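Local coordinates for sulfur oxidation protein soxB (Thermus thermophilus, PDB 2WDC) that binds two manganese ions and probably works as a 5'-nucleotidase-family hydrolase in bacterial sulfur oxidation, at residues R181-S186 with A201-R206; G254-V259 with L319-I324; M266-A271 with D457-Q462; L272-R277 with W295-T300. All blocks are in the same frame, centred on the assembly; numbering follows the deposited sequence.

Overall arrangement
Contacts 1 and 2 lie about 16 Å apart, centre to centre, and both join the two mixed sheets of the metallophosphoesterase-like sandwich: contact 1 at the outermost strands 183-184 and 202-207, contact 2 where the turn between strands 311-320 and 323-333 meets strand 257-262. From that strand the chain passes into helix 266-273, whose first part makes contact 3 and whose later part makes contact 4, their centres about 11 Å apart. Contact 1 closes before the others open, and contact 4 falls within the span of contact 3. Contact 4 ties the helix to strand 295-297, outermost in the sheet that also holds strand 257-262; contact 3 ties it to the C-terminal part, near the manganese site.

Contact 1: residues R181-S186 with A201-R206; sequences RGEFLS and AYRIHR. With TBU (tertiary-butyl alcohol), chain M.
Glu183 and Arg203 meet in a two-pronged salt bridge. Arg203 presents the NE side of its guanidinium, NE giving to Glu183 OE1 (2.8 Å, 173°) and NH2 to Glu183 OE2 (2.6 Å). Each oxygen accepts through its syn lone pair; the carboxylate and guanidinium planes are only 7° apart, and both bonds are nearly straight. The glutamate chain is fully extended, whereas Arg203, one of two modelled conformers, bends at chi2 and chi3, which sets its NE/NH2 edge against the carboxylate in the same plane.

Beside the ion pair, Leu185 CD2 rests on the backbone of the other strand, 3.9 Å from Tyr202 C. The backbone polar groups look outward from the pair: the carbonyl of Glu183 accepts from His159 ND1, and Phe184 N donates to the oxygen of a tertiary-butyl alcohol molecule (2.8 Å, 166°). Ser186 OG bonds Ser218 OG, while Tyr202 OH is held by Glu253.

Strands 183-184 and 202-207 are outermost in the two sheets of the metallophosphoesterase-like sandwich, and the salt bridge spans from one sheet to the other. With both oxygens gripped and the groups coplanar, turning either head out of the common plane would, in this conformer, strain both bonds, and the two charges probably stabilise each other at this partly exposed margin.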
loop_
_atom_site.group_PDB
_atom_site.type_symbol
_atom_site.label_atom_id
_atom_site.label_comp_id
_atom_site.label_asym_id
_atom_site.label_seq_id
_atom_site.Cartn_x
_atom_site.Cartn_y
_atom_site.Cartn_z
ATOM N N ARG A 181 11.432 -11.912 15.406
ATOM C CA ARG A 181 12.833 -12.312 15.530
ATOM C C ARG A 181 13.794 -11.410 14.761
ATOM O O ARG A 181 15.002 -11.436 15.000
ATOM C CB ARG A 181 13.012 -13.785 15.143
ATOM C CG ARG A 181 12.342 -14.735 16.147
ATOM C CD ARG A 181 12.320 -16.179 15.648
ATOM N NE ARG A 181 13.654 -16.645 15.292
ATOM C CZ ARG A 181 14.551 -17.076 16.173
ATOM N NH1 ARG A 181 14.248 -17.115 17.465
ATOM N NH2 ARG A 181 15.750 -17.473 15.766
ATOM N N GLY A 182 13.270 -10.604 13.841
ATOM C CA GLY A 182 14.117 -9.670 13.127
ATOM C C GLY A 182 14.364 -8.465 14.011
ATOM O O GLY A 182 13.922 -8.438 15.168
ATOM N N GLU A 183 15.064 -7.468 13.484
ATOM C CA GLU A 183 15.316 -6.236 14.224
ATOM C C GLU A 183 14.529 -5.082 13.605
ATOM O O GLU A 183 14.753 -4.705 12.461
ATOM C CB GLU A 183 16.814 -5.889 14.248
ATOM C CG GLU A 183 17.094 -4.597 15.017
ATOM C CD GLU A 183 18.565 -4.228 15.079
ATOM O OE1 GLU A 183 19.379 -4.806 14.332
ATOM O OE2 GLU A 183 18.898 -3.340 15.881
ATOM N N PHE A 184 13.580 -4.544 14.364
ATOM C CA PHE A 184 12.782 -3.421 13.908
ATOM C C PHE A 184 13.651 -2.163 13.943
ATOM O O PHE A 184 14.373 -1.929 14.918
ATOM C CB PHE A 184 11.589 -3.248 14.854
ATOM C CG PHE A 184 10.643 -2.163 14.446
ATOM C CD1 PHE A 184 9.566 -2.446 13.622
ATOM C CD2 PHE A 184 10.828 -0.863 14.883
ATOM C CE1 PHE A 184 8.679 -1.449 13.246
ATOM C CE2 PHE A 184 9.949 0.143 14.504
ATOM C CZ PHE A 184 8.878 -0.149 13.688
ATOM N N LEU A 185 13.612 -1.375 12.867
ATOM C CA LEU A 185 14.395 -0.144 12.791
ATOM C C LEU A 185 13.498 1.051 12.531
ATOM O O LEU A 185 12.526 0.946 11.779
ATOM C CB LEU A 185 15.386 -0.224 11.620
ATOM C CG LEU A 185 16.392 -1.373 11.611
ATOM C CD1 LEU A 185 17.163 -1.356 10.282
ATOM C CD2 LEU A 185 17.359 -1.237 12.778
ATOM N N SER A 186 13.876 2.205 13.083
ATOM C CA SER A 186 13.208 3.467 12.762
ATOM C C SER A 186 13.982 4.611 13.397
ATOM O O SER A 186 14.137 4.644 14.607
ATOM C CB SER A 186 11.753 3.488 13.248
ATOM O OG SER A 186 10.888 2.818 12.340
ATOM N N ALA A 201 18.078 3.171 14.959
ATOM C CA ALA A 201 17.916 3.838 13.669
ATOM C C ALA A 201 18.455 2.969 12.548
ATOM O O ALA A 201 17.947 3.020 11.424
ATOM C CB ALA A 201 18.646 5.186 13.674
ATOM N N TYR A 202 19.530 2.235 12.820
ATOM C CA TYR A 202 20.168 1.441 11.774
ATOM C C TYR A 202 20.936 0.252 12.320
ATOM O O TYR A 202 21.216 0.159 13.522
ATOM C CB TYR A 202 21.148 2.319 10.957
ATOM C CG TYR A 202 22.334 2.852 11.754
ATOM C CD1 TYR A 202 23.453 2.065 11.990
ATOM C CD2 TYR A 202 22.320 4.134 12.272
ATOM C CE1 TYR A 202 24.532 2.549 12.717
ATOM C CE2 TYR A 202 23.389 4.628 13.007
ATOM C CZ TYR A 202 24.485 3.831 13.229
ATOM O OH TYR A 202 25.545 4.336 13.955
ATOM N N ARG A 203 21.291 -0.643 11.407
ATOM C CA ARG A 203 22.104 -1.810 11.732
ATOM C C ARG A 203 23.148 -1.975 10.643
ATOM O O ARG A 203 22.827 -1.922 9.453
ATOM C CB ARG A 203 21.261 -3.083 11.826
ATOM C CG ARG A 203 22.079 -4.355 12.148
ATOM C CD ARG A 203 22.817 -4.212 13.481
ATOM N NE ARG A 203 21.907 -3.716 14.505
ATOM C CZ ARG A 203 22.226 -2.827 15.440
ATOM N NH1 ARG A 203 23.468 -2.377 15.550
ATOM N NH2 ARG A 203 21.295 -2.413 16.289
ATOM N N ILE A 204 24.395 -2.194 11.047
ATOM C CA ILE A 204 25.449 -2.406 10.060
ATOM C C ILE A 204 25.676 -3.901 9.892
ATOM O O ILE A 204 25.744 -4.648 10.873
ATOM C CB ILE A 204 26.745 -1.661 10.423
ATOM C CG1 ILE A 204 26.509 -0.152 10.464
ATOM C CG2 ILE A 204 27.876 -2.052 9.455
ATOM C CD1 ILE A 204 27.673 0.649 11.037
ATOM N N HIS A 205 25.789 -4.339 8.640
ATOM C CA HIS A 205 25.999 -5.744 8.324
ATOM C C HIS A 205 27.303 -5.894 7.566
ATOM O O HIS A 205 27.602 -5.107 6.664
ATOM C CB HIS A 205 24.860 -6.256 7.440
ATOM C CG HIS A 205 23.551 -6.360 8.154
ATOM N ND1 HIS A 205 23.149 -7.507 8.803
ATOM C CD2 HIS A 205 22.565 -5.451 8.343
ATOM C CE1 HIS A 205 21.964 -7.303 9.353
ATOM N NE2 HIS A 205 21.585 -6.066 9.081
ATOM N N ARG A 206 28.091 -6.895 7.942
ATOM C CA ARG A 206 29.347 -7.118 7.248
ATOM C C ARG A 206 29.084 -7.825 5.929
ATOM O O ARG A 206 28.275 -8.755 5.853
ATOM C CB ARG A 206 30.312 -7.924 8.120
ATOM C CG ARG A 206 30.936 -7.087 9.219
ATOM C CD ARG A 206 31.828 -7.918 10.127
ATOM N NE ARG A 206 32.392 -7.111 11.204
ATOM C CZ ARG A 206 33.412 -6.271 11.051
ATOM N NH1 ARG A 206 33.984 -6.132 9.862
ATOM N NH2 ARG A 206 33.860 -5.572 12.086
HETATM O O TBU M . 13.323 -5.241 17.052
HETATM C C TBU M . 13.666 -4.542 18.274
HETATM C C1 TBU M . 14.267 -3.162 17.964
HETATM C C2 TBU M . 12.396 -4.319 19.114
HETATM C C3 TBU M . 14.669 -5.366 19.090
#

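Contact 2: residues G254-V259 with L319-I324; sequences GANAVV and LWKGGI
The flat amide of Asn256 meets the 319-324 turn through its nitrogen edge: ND2 donates to Lys321 O (2.9 Å, 152°), with the acceptor 14° out of the amide plane. At the other corner of the amide, OD1 accepts from Ala211 N, so neighbours on two sides fix its rotation. The indole of Trp320 folds over its own turn instead. One face carries Gly322 N, 3.2 Å above the plane, and Gly323 N, both displaced toward the rim, and Ile324 C lies at the ring edge.

With Asn256 CG anti to the carbonyl carbon (chi1 -57°) the amide is carried to Lys321 O; CB itself lies 3.5 Å from Trp320 O. The turn is of type I and closes a two-residue beta hairpin between strands 311-320 and 323-333, with Trp320 and Gly323 bonded to each other through both their N-H and carbonyl groups. This hairpin belongs to one sheet of the metallophosphoesterase-like sandwich, and strand 257-262, which it meets, belongs to the other; the approach to that strand leaves helix 240-252 through a Schellman motif at Gly254.

Asn256 O faces the glycines of the turn. It lies 3.2 Å from Gly323 CA in a C-H...O contact, while it accepts a hydrogen bond from Arg251 NH1. Further in, the methyl of Ala257 is met by two branched side chains, its CB lying 3.9 Å from Leu319 CD2 and 4.0 Å from Ile324 CG1. Strand 210-217 also packs against Ala257 and Leu319, through Leu212 and Tyr210 respectively.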
loop_
_atom_site.group_PDB
_atom_site.type_symbol
_atom_site.label_atom_id
_atom_site.label_comp_id
_atom_site.label_asym_id
_atom_site.label_seq_id
_atom_site.Cartn_x
_atom_site.Cartn_y
_atom_site.Cartn_z
ATOM N N GLY A 254 31.937 3.009 10.243
ATOM C CA GLY A 254 32.559 2.156 9.249
ATOM C C GLY A 254 31.703 1.676 8.088
ATOM O O GLY A 254 32.174 0.908 7.252
ATOM N N ALA A 255 30.448 2.108 8.026
ATOM C CA ALA A 255 29.598 1.699 6.914
ATOM C C ALA A 255 30.127 2.292 5.609
ATOM O O ALA A 255 30.320 3.501 5.506
ATOM C CB ALA A 255 28.144 2.145 7.146
ATOM N N ASN A 256 30.318 1.435 4.613
ATOM C CA ASN A 256 30.767 1.885 3.296
ATOM C C ASN A 256 29.560 2.321 2.461
ATOM O O ASN A 256 29.643 3.280 1.693
ATOM C CB ASN A 256 31.509 0.761 2.573
ATOM C CG ASN A 256 32.696 0.235 3.367
ATOM O OD1 ASN A 256 32.691 -0.908 3.827
ATOM N ND2 ASN A 256 33.744 1.046 3.470
ATOM N N ALA A 257 28.437 1.623 2.636
ATOM C CA ALA A 257 27.223 1.926 1.884
ATOM C C ALA A 257 26.044 2.051 2.831
ATOM O O ALA A 257 25.998 1.384 3.871
ATOM C CB ALA A 257 26.949 0.841 0.863
ATOM N N VAL A 258 25.081 2.875 2.440
ATOM C CA VAL A 258 23.891 3.101 3.254
ATOM C C VAL A 258 22.622 2.886 2.456
ATOM O O VAL A 258 22.433 3.498 1.405
ATOM C CB VAL A 258 23.900 4.522 3.833
ATOM C CG1 VAL A 258 22.602 4.800 4.607
ATOM C CG2 VAL A 258 25.135 4.737 4.718
ATOM N N VAL A 259 21.745 2.038 2.993
ATOM C CA VAL A 259 20.449 1.750 2.400
ATOM C C VAL A 259 19.392 2.230 3.378
ATOM O O VAL A 259 19.424 1.870 4.559
ATOM C CB VAL A 259 20.278 0.229 2.185
ATOM C CG1 VAL A 259 18.898 -0.073 1.561
ATOM C CG2 VAL A 259 21.414 -0.320 1.333
ATOM N N LEU A 319 29.639 -3.163 -3.969
ATOM C CA LEU A 319 30.005 -2.067 -3.102
ATOM C C LEU A 319 31.413 -1.566 -3.373
ATOM O O LEU A 319 32.239 -2.275 -3.956
ATOM C CB LEU A 319 29.928 -2.544 -1.636
ATOM C CG LEU A 319 28.604 -3.212 -1.221
ATOM C CD1 LEU A 319 28.652 -3.569 0.270
ATOM C CD2 LEU A 319 27.462 -2.246 -1.498
ATOM N N TRP A 320 31.678 -0.350 -2.918
ATOM C CA TRP A 320 33.024 0.194 -2.910
ATOM C C TRP A 320 33.218 0.889 -1.575
ATOM O O TRP A 320 32.272 1.027 -0.783
ATOM C CB TRP A 320 33.352 1.072 -4.119
ATOM C CG TRP A 320 32.717 2.417 -4.132
ATOM C CD1 TRP A 320 31.420 2.712 -4.459
ATOM C CD2 TRP A 320 33.370 3.671 -3.911
ATOM N NE1 TRP A 320 31.229 4.069 -4.435
ATOM C CE2 TRP A 320 32.411 4.683 -4.108
ATOM C CE3 TRP A 320 34.684 4.038 -3.575
ATOM C CZ2 TRP A 320 32.701 6.035 -3.928
ATOM C CZ3 TRP A 320 34.971 5.380 -3.398
ATOM C CH2 TRP A 320 33.989 6.366 -3.596
ATOM N N LYS A 321 34.441 1.302 -1.287
ATOM C CA LYS A 321 34.725 1.931 -0.006
ATOM C C LYS A 321 33.774 3.061 0.368
ATOM O O LYS A 321 33.462 3.243 1.548
ATOM C CB LYS A 321 36.179 2.413 0.054
ATOM C CG LYS A 321 36.728 2.518 1.466
ATOM C CD LYS A 321 37.940 3.436 1.517
ATOM C CE LYS A 321 39.110 2.770 2.217
ATOM N NZ LYS A 321 40.391 3.480 1.933
ATOM N N GLY A 322 33.310 3.824 -0.621
ATOM C CA GLY A 322 32.435 4.957 -0.373
ATOM C C GLY A 322 30.965 4.875 -0.753
ATOM O O GLY A 322 30.276 5.893 -0.721
ATOM N N GLY A 323 30.483 3.695 -1.119
ATOM C CA GLY A 323 29.079 3.573 -1.487
ATOM C C GLY A 323 28.752 2.360 -2.330
ATOM O O GLY A 323 29.343 1.304 -2.169
ATOM N N ILE A 324 27.749 2.506 -3.191
ATOM C CA ILE A 324 27.351 1.436 -4.089
ATOM C C ILE A 324 27.927 1.767 -5.461
ATOM O O ILE A 324 27.585 2.794 -6.053
ATOM C CB ILE A 324 25.798 1.298 -4.152
ATOM C CG1 ILE A 324 25.263 0.841 -2.799
ATOM C CG2 ILE A 324 25.395 0.331 -5.267
ATOM C CD1 ILE A 324 23.741 1.023 -2.651
#

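Contact 3: residues M266-A271 with D457-Q462; sequences MQLDAA and DPFYQQ
Ala271 fits closely against the 3-10 turn of 458-460, its CB 3.6 Å from Phe459 CA and 3.9 Å from Phe459 CB, and it also meets the phenyl ring at the edge. One helical turn earlier Pro458 lies on the helix backbone, with its CB 3.5 Å from Gln267 O, a carbonyl already bonded to Ala271 N. Leu268 completes this tight part. Its CG points away from the backbone N (chi1 174°), which carries CD1 to Phe459 O (3.5 Å) and to the ring atom Phe459 CD1, while its CA makes a C-H...O contact with Pro458 O.

The contact is looser toward Gln461, where the two glutamines touch only through their aliphatic carbons, Gln267 CB and Gln461 CB being 3.9 Å apart. Their amides turn elsewhere, that of Gln267 to Arg61 and Pro62 O, that of Gln461 to Thr455 O and Val453 O. On the solvent side the exposed Tyr460 points away from the helix and takes Phe459 CD2 on one ring face, and Arg275 adds a cation-pi contact to the phenyl ring. The turn itself is braced by an Asx turn, Phe459 N giving to Asp457 OD1 (3.1 Å) from well above the carboxylate plane.

The loop thus joins the C-terminal part to the metal-binding half of the protein. Just beyond, Gln462 O bonds both Tyr219 OH and NE2 of the manganese ligand His286, consistent with this largely apolar interface, its hydrogen bonds spent within each partner or on third residues, helping to place a second-shell carbonyl.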
loop_
_atom_site.group_PDB
_atom_site.type_symbol
_atom_site.label_atom_id
_atom_site.label_comp_id
_atom_site.label_asym_id
_atom_site.label_seq_id
_atom_site.Cartn_x
_atom_site.Cartn_y
_atom_site.Cartn_z
ATOM N N MET A 266 7.271 6.929 -1.869
ATOM C CA MET A 266 8.353 7.127 -2.828
ATOM C C MET A 266 8.661 8.557 -3.240
ATOM O O MET A 266 9.815 8.865 -3.541
ATOM C CB MET A 266 8.220 6.206 -4.046
ATOM C CG MET A 266 9.523 6.042 -4.812
ATOM S SD MET A 266 9.424 4.772 -6.099
ATOM C CE MET A 266 8.244 5.506 -7.230
ATOM N N GLN A 267 7.644 9.409 -3.339
ATOM C CA GLN A 267 7.906 10.791 -3.735
ATOM C C GLN A 267 8.630 11.548 -2.629
ATOM O O GLN A 267 9.545 12.324 -2.908
ATOM C CB GLN A 267 6.618 11.512 -4.121
ATOM C CG GLN A 267 5.870 10.834 -5.247
ATOM C CD GLN A 267 6.728 10.650 -6.480
ATOM O OE1 GLN A 267 7.358 11.602 -6.972
ATOM N NE2 GLN A 267 6.774 9.419 -6.984
ATOM N N LEU A 268 8.268 11.289 -1.375
ATOM C CA LEU A 268 8.975 11.916 -0.255
ATOM C C LEU A 268 10.409 11.372 -0.209
ATOM O O LEU A 268 11.368 12.111 0.044
ATOM C CB LEU A 268 8.226 11.656 1.048
ATOM C CG LEU A 268 8.883 12.122 2.346
ATOM C CD1 LEU A 268 9.379 13.581 2.237
ATOM C CD2 LEU A 268 7.923 11.948 3.516
ATOM N N ASP A 269 10.575 10.085 -0.505
ATOM C CA ASP A 269 11.922 9.503 -0.572
ATOM C C ASP A 269 12.766 10.223 -1.634
ATOM O O ASP A 269 13.960 10.508 -1.399
ATOM C CB ASP A 269 11.850 8.005 -0.889
ATOM C CG ASP A 269 11.439 7.169 0.318
ATOM O OD1 ASP A 269 11.650 7.611 1.479
ATOM O OD2 ASP A 269 10.912 6.055 0.096
ATOM N N ALA A 270 12.162 10.511 -2.790
ATOM C CA ALA A 270 12.883 11.195 -3.867
ATOM C C ALA A 270 13.279 12.592 -3.407
ATOM O O ALA A 270 14.397 13.039 -3.667
ATOM C CB ALA A 270 12.034 11.260 -5.146
ATOM N N ALA A 271 12.389 13.265 -2.684
ATOM C CA ALA A 271 12.712 14.605 -2.181
ATOM C C ALA A 271 13.869 14.509 -1.193
ATOM O O ALA A 271 14.763 15.355 -1.201
ATOM C CB ALA A 271 11.498 15.245 -1.521
ATOM N N ASP A 457 5.052 19.692 -4.955
ATOM C CA ASP A 457 6.289 19.564 -4.184
ATOM C C ASP A 457 6.345 18.173 -3.573
ATOM O O ASP A 457 5.602 17.871 -2.634
ATOM C CB ASP A 457 6.352 20.637 -3.090
ATOM C CG ASP A 457 7.689 20.663 -2.375
ATOM O OD1 ASP A 457 8.506 19.740 -2.587
ATOM O OD2 ASP A 457 7.917 21.598 -1.572
ATOM N N PRO A 458 7.219 17.302 -4.110
ATOM C CA PRO A 458 7.264 15.930 -3.586
ATOM C C PRO A 458 7.605 15.831 -2.105
ATOM O O PRO A 458 7.269 14.844 -1.462
ATOM C CB PRO A 458 8.322 15.243 -4.449
ATOM C CG PRO A 458 9.161 16.354 -4.993
ATOM C CD PRO A 458 8.251 17.539 -5.139
ATOM N N PHE A 459 8.255 16.854 -1.557
ATOM C CA PHE A 459 8.585 16.856 -0.133
ATOM C C PHE A 459 7.318 16.843 0.716
ATOM O O PHE A 459 7.337 16.402 1.868
ATOM C CB PHE A 459 9.410 18.103 0.221
ATOM C CG PHE A 459 9.964 18.086 1.619
ATOM C CD1 PHE A 459 10.957 17.184 1.977
ATOM C CD2 PHE A 459 9.509 18.988 2.569
ATOM C CE1 PHE A 459 11.455 17.153 3.262
ATOM C CE2 PHE A 459 10.030 18.983 3.857
ATOM C CZ PHE A 459 11.010 18.070 4.197
ATOM N N TYR A 460 6.230 17.372 0.166
ATOM C CA TYR A 460 4.960 17.447 0.887
ATOM C C TYR A 460 3.960 16.368 0.464
ATOM O O TYR A 460 2.829 16.335 0.950
ATOM C CB TYR A 460 4.347 18.841 0.750
ATOM C CG TYR A 460 5.046 19.872 1.603
ATOM C CD1 TYR A 460 4.721 20.023 2.944
ATOM C CD2 TYR A 460 6.085 20.634 1.092
ATOM C CE1 TYR A 460 5.381 20.939 3.741
ATOM C CE2 TYR A 460 6.747 21.557 1.881
ATOM C CZ TYR A 460 6.400 21.692 3.207
ATOM O OH TYR A 460 7.063 22.606 4.003
ATOM N N GLN A 461 4.389 15.472 -0.419
ATOM C CA GLN A 461 3.520 14.382 -0.865
ATOM C C GLN A 461 3.330 13.407 0.300
ATOM O O GLN A 461 4.288 13.070 1.018
ATOM C CB GLN A 461 4.127 13.661 -2.075
ATOM C CG GLN A 461 3.797 14.287 -3.436
ATOM C CD GLN A 461 2.334 14.139 -3.824
ATOM O OE1 GLN A 461 1.717 13.040 -3.408
ATOM N NE2 GLN A 461 1.768 14.998 -4.512
ATOM N N GLN A 462 2.086 12.986 0.510
ATOM C CA GLN A 462 1.754 12.058 1.586
ATOM C C GLN A 462 1.493 10.640 1.082
ATOM O O GLN A 462 1.343 9.715 1.881
ATOM C CB GLN A 462 0.580 12.573 2.417
ATOM C CG GLN A 462 0.834 13.948 3.028
ATOM C CD GLN A 462 -0.068 14.245 4.208
ATOM O OE1 GLN A 462 -1.127 13.638 4.364
ATOM N NE2 GLN A 462 0.346 15.189 5.045
#

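Contact 4: residues L272-R277 with W295-T300; sequences LAERIR and WRVGKT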
loop_
_atom_site.group_PDB
_atom_site.type_symbol
_atom_site.label_atom_id
_atom_site.label_comp_id
_atom_site.label_asym_id
_atom_site.label_seq_id
_atom_site.Cartn_x
_atom_site.Cartn_y
_atom_site.Cartn_z
ATOM N N LEU A 272 13.862 13.481 -0.349
ATOM C CA LEU A 272 14.947 13.282 0.615
ATOM C C LEU A 272 16.284 12.979 -0.061
ATOM O O LEU A 272 17.347 13.366 0.436
ATOM C CB LEU A 272 14.581 12.191 1.635
ATOM C CG LEU A 272 13.480 12.610 2.616
ATOM C CD1 LEU A 272 12.985 11.436 3.443
ATOM C CD2 LEU A 272 13.937 13.764 3.530
ATOM N N ALA A 273 16.242 12.280 -1.190
ATOM C CA ALA A 273 17.468 11.955 -1.913
ATOM C C ALA A 273 18.165 13.223 -2.410
ATOM O O ALA A 273 19.356 13.204 -2.700
ATOM C CB ALA A 273 17.170 11.030 -3.094
ATOM N N GLU A 274 17.431 14.326 -2.499
ATOM C CA GLU A 274 18.043 15.574 -2.956
ATOM C C GLU A 274 18.433 16.461 -1.781
ATOM O O GLU A 274 19.021 17.526 -1.977
ATOM C CB GLU A 274 17.088 16.343 -3.870
ATOM C CG GLU A 274 16.866 15.663 -5.212
ATOM C CD GLU A 274 15.976 16.465 -6.141
ATOM O OE1 GLU A 274 15.100 17.206 -5.644
ATOM O OE2 GLU A 274 16.142 16.338 -7.372
ATOM N N ARG A 275 18.099 16.032 -0.565
ATOM C CA ARG A 275 18.363 16.823 0.639
ATOM C C ARG A 275 19.330 16.189 1.633
ATOM O O ARG A 275 20.050 16.893 2.347
ATOM C CB ARG A 275 17.049 17.147 1.358
ATOM C CG ARG A 275 16.106 18.035 0.566
ATOM C CD ARG A 275 14.703 18.031 1.151
ATOM N NE ARG A 275 13.789 18.838 0.347
ATOM C CZ ARG A 275 12.952 19.742 0.844
ATOM N NH1 ARG A 275 12.167 20.433 0.031
ATOM N NH2 ARG A 275 12.896 19.951 2.153
ATOM N N ILE A 276 19.315 14.865 1.715
ATOM C CA ILE A 276 20.170 14.148 2.650
ATOM C C ILE A 276 21.385 13.643 1.907
ATOM O O ILE A 276 21.261 13.090 0.813
ATOM C CB ILE A 276 19.409 12.938 3.271
ATOM C CG1 ILE A 276 18.049 13.361 3.836
ATOM C CG2 ILE A 276 20.277 12.194 4.285
ATOM C CD1 ILE A 276 18.122 14.288 5.041
ATOM N N ARG A 277 22.571 13.809 2.486
ATOM C CA ARG A 277 23.801 13.337 1.858
ATOM C C ARG A 277 24.151 11.956 2.389
ATOM O O ARG A 277 24.012 11.709 3.587
ATOM C CB ARG A 277 24.957 14.285 2.210
ATOM C CG ARG A 277 24.736 15.727 1.797
ATOM C CD ARG A 277 25.815 16.643 2.362
ATOM N NE ARG A 277 25.820 16.655 3.824
ATOM C CZ ARG A 277 25.038 17.428 4.571
ATOM N NH1 ARG A 277 24.183 18.265 3.997
ATOM N NH2 ARG A 277 25.108 17.366 5.894
ATOM N N TRP A 295 15.211 3.988 -9.863
ATOM C CA TRP A 295 15.032 5.402 -10.179
ATOM C C TRP A 295 16.226 6.166 -9.606
ATOM O O TRP A 295 16.506 6.092 -8.411
ATOM C CB TRP A 295 13.730 5.882 -9.523
ATOM C CG TRP A 295 13.335 7.295 -9.788
ATOM C CD1 TRP A 295 13.774 8.112 -10.794
ATOM C CD2 TRP A 295 12.346 8.039 -9.069
ATOM N NE1 TRP A 295 13.120 9.320 -10.738
ATOM C CE2 TRP A 295 12.229 9.298 -9.694
ATOM C CE3 TRP A 295 11.503 7.742 -7.985
ATOM C CZ2 TRP A 295 11.343 10.286 -9.238
ATOM C CZ3 TRP A 295 10.620 8.708 -7.550
ATOM C CH2 TRP A 295 10.555 9.977 -8.165
ATOM N N ARG A 296 16.957 6.870 -10.461
ATOM C CA ARG A 296 18.104 7.651 -10.013
ATOM C C ARG A 296 17.677 9.069 -9.667
ATOM O O ARG A 296 17.194 9.811 -10.537
ATOM C CB ARG A 296 19.168 7.709 -11.111
ATOM C CG ARG A 296 20.450 8.386 -10.663
ATOM C CD ARG A 296 21.248 7.496 -9.733
ATOM N NE ARG A 296 22.559 8.079 -9.430
ATOM C CZ ARG A 296 23.405 7.596 -8.526
ATOM N NH1 ARG A 296 23.091 6.513 -7.819
ATOM N NH2 ARG A 296 24.562 8.209 -8.314
ATOM N N VAL A 297 17.866 9.445 -8.406
ATOM C CA VAL A 297 17.558 10.790 -7.931
ATOM C C VAL A 297 18.768 11.284 -7.149
ATOM O O VAL A 297 19.216 10.632 -6.195
ATOM C CB VAL A 297 16.305 10.816 -7.035
ATOM C CG1 VAL A 297 16.011 12.248 -6.583
ATOM C CG2 VAL A 297 15.097 10.226 -7.757
ATOM N N GLY A 298 19.339 12.408 -7.567
ATOM C CA GLY A 298 20.534 12.883 -6.893
ATOM C C GLY A 298 21.622 11.834 -7.023
ATOM O O GLY A 298 21.922 11.374 -8.125
ATOM N N LYS A 299 22.203 11.433 -5.898
ATOM C CA LYS A 299 23.253 10.422 -5.900
ATOM C C LYS A 299 22.724 9.125 -5.291
ATOM O O LYS A 299 23.478 8.336 -4.708
ATOM C CB LYS A 299 24.459 10.923 -5.090
ATOM C CG LYS A 299 25.061 12.209 -5.637
ATOM C CD LYS A 299 25.494 12.010 -7.073
ATOM C CE LYS A 299 26.433 13.114 -7.538
ATOM N NZ LYS A 299 27.096 12.767 -8.829
ATOM N N THR A 300 21.419 8.914 -5.444
ATOM C CA THR A 300 20.729 7.785 -4.826
ATOM C C THR A 300 19.927 6.967 -5.828
ATOM O O THR A 300 19.305 7.531 -6.720
ATOM C CB THR A 300 19.758 8.341 -3.757
ATOM O OG1 THR A 300 20.482 9.140 -2.816
ATOM C CG2 THR A 300 18.979 7.228 -3.037
HETATM O O HOH W 1 21.411 11.586 -3.157
#
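Apolar contact centres on the methyl of Ala273, which faces the hairpin and touches two of its side chains: CB lies 3.9 Å from Val297 CG1 and 3.8 Å from Thr300 CB. The same methyl sits over the backbone at Val297 O. Glu274 adds its aliphatic part, crossing Val297 at about a right angle so that Glu274 CG meets Val297 CG1 at 3.8 Å. Val297 CG1 points opposite its backbone N (chi1 -179°), toward Ala273, while CG2 lies over one face of the Trp295 ring.

Strand 295-297 is an outermost strand of the sheet that also holds strand 257-262, and turns into strand 300-304 through a type II' beta turn with Gly298 at positive phi. This hairpin packs against the C-terminal part of helix 266-273; there Leu272 O accepts from both Arg275 N and Ile276 N.

Polar contact passes through a single water. It donates to Ala273 O (2.7 Å) and to Thr300 OG1 (2.6 Å) and accepts from Lys299 N (2.9 Å), linking the carbonyl of Ala273 to the turn. Thr300 OG1 is also bonded to Ile279 O.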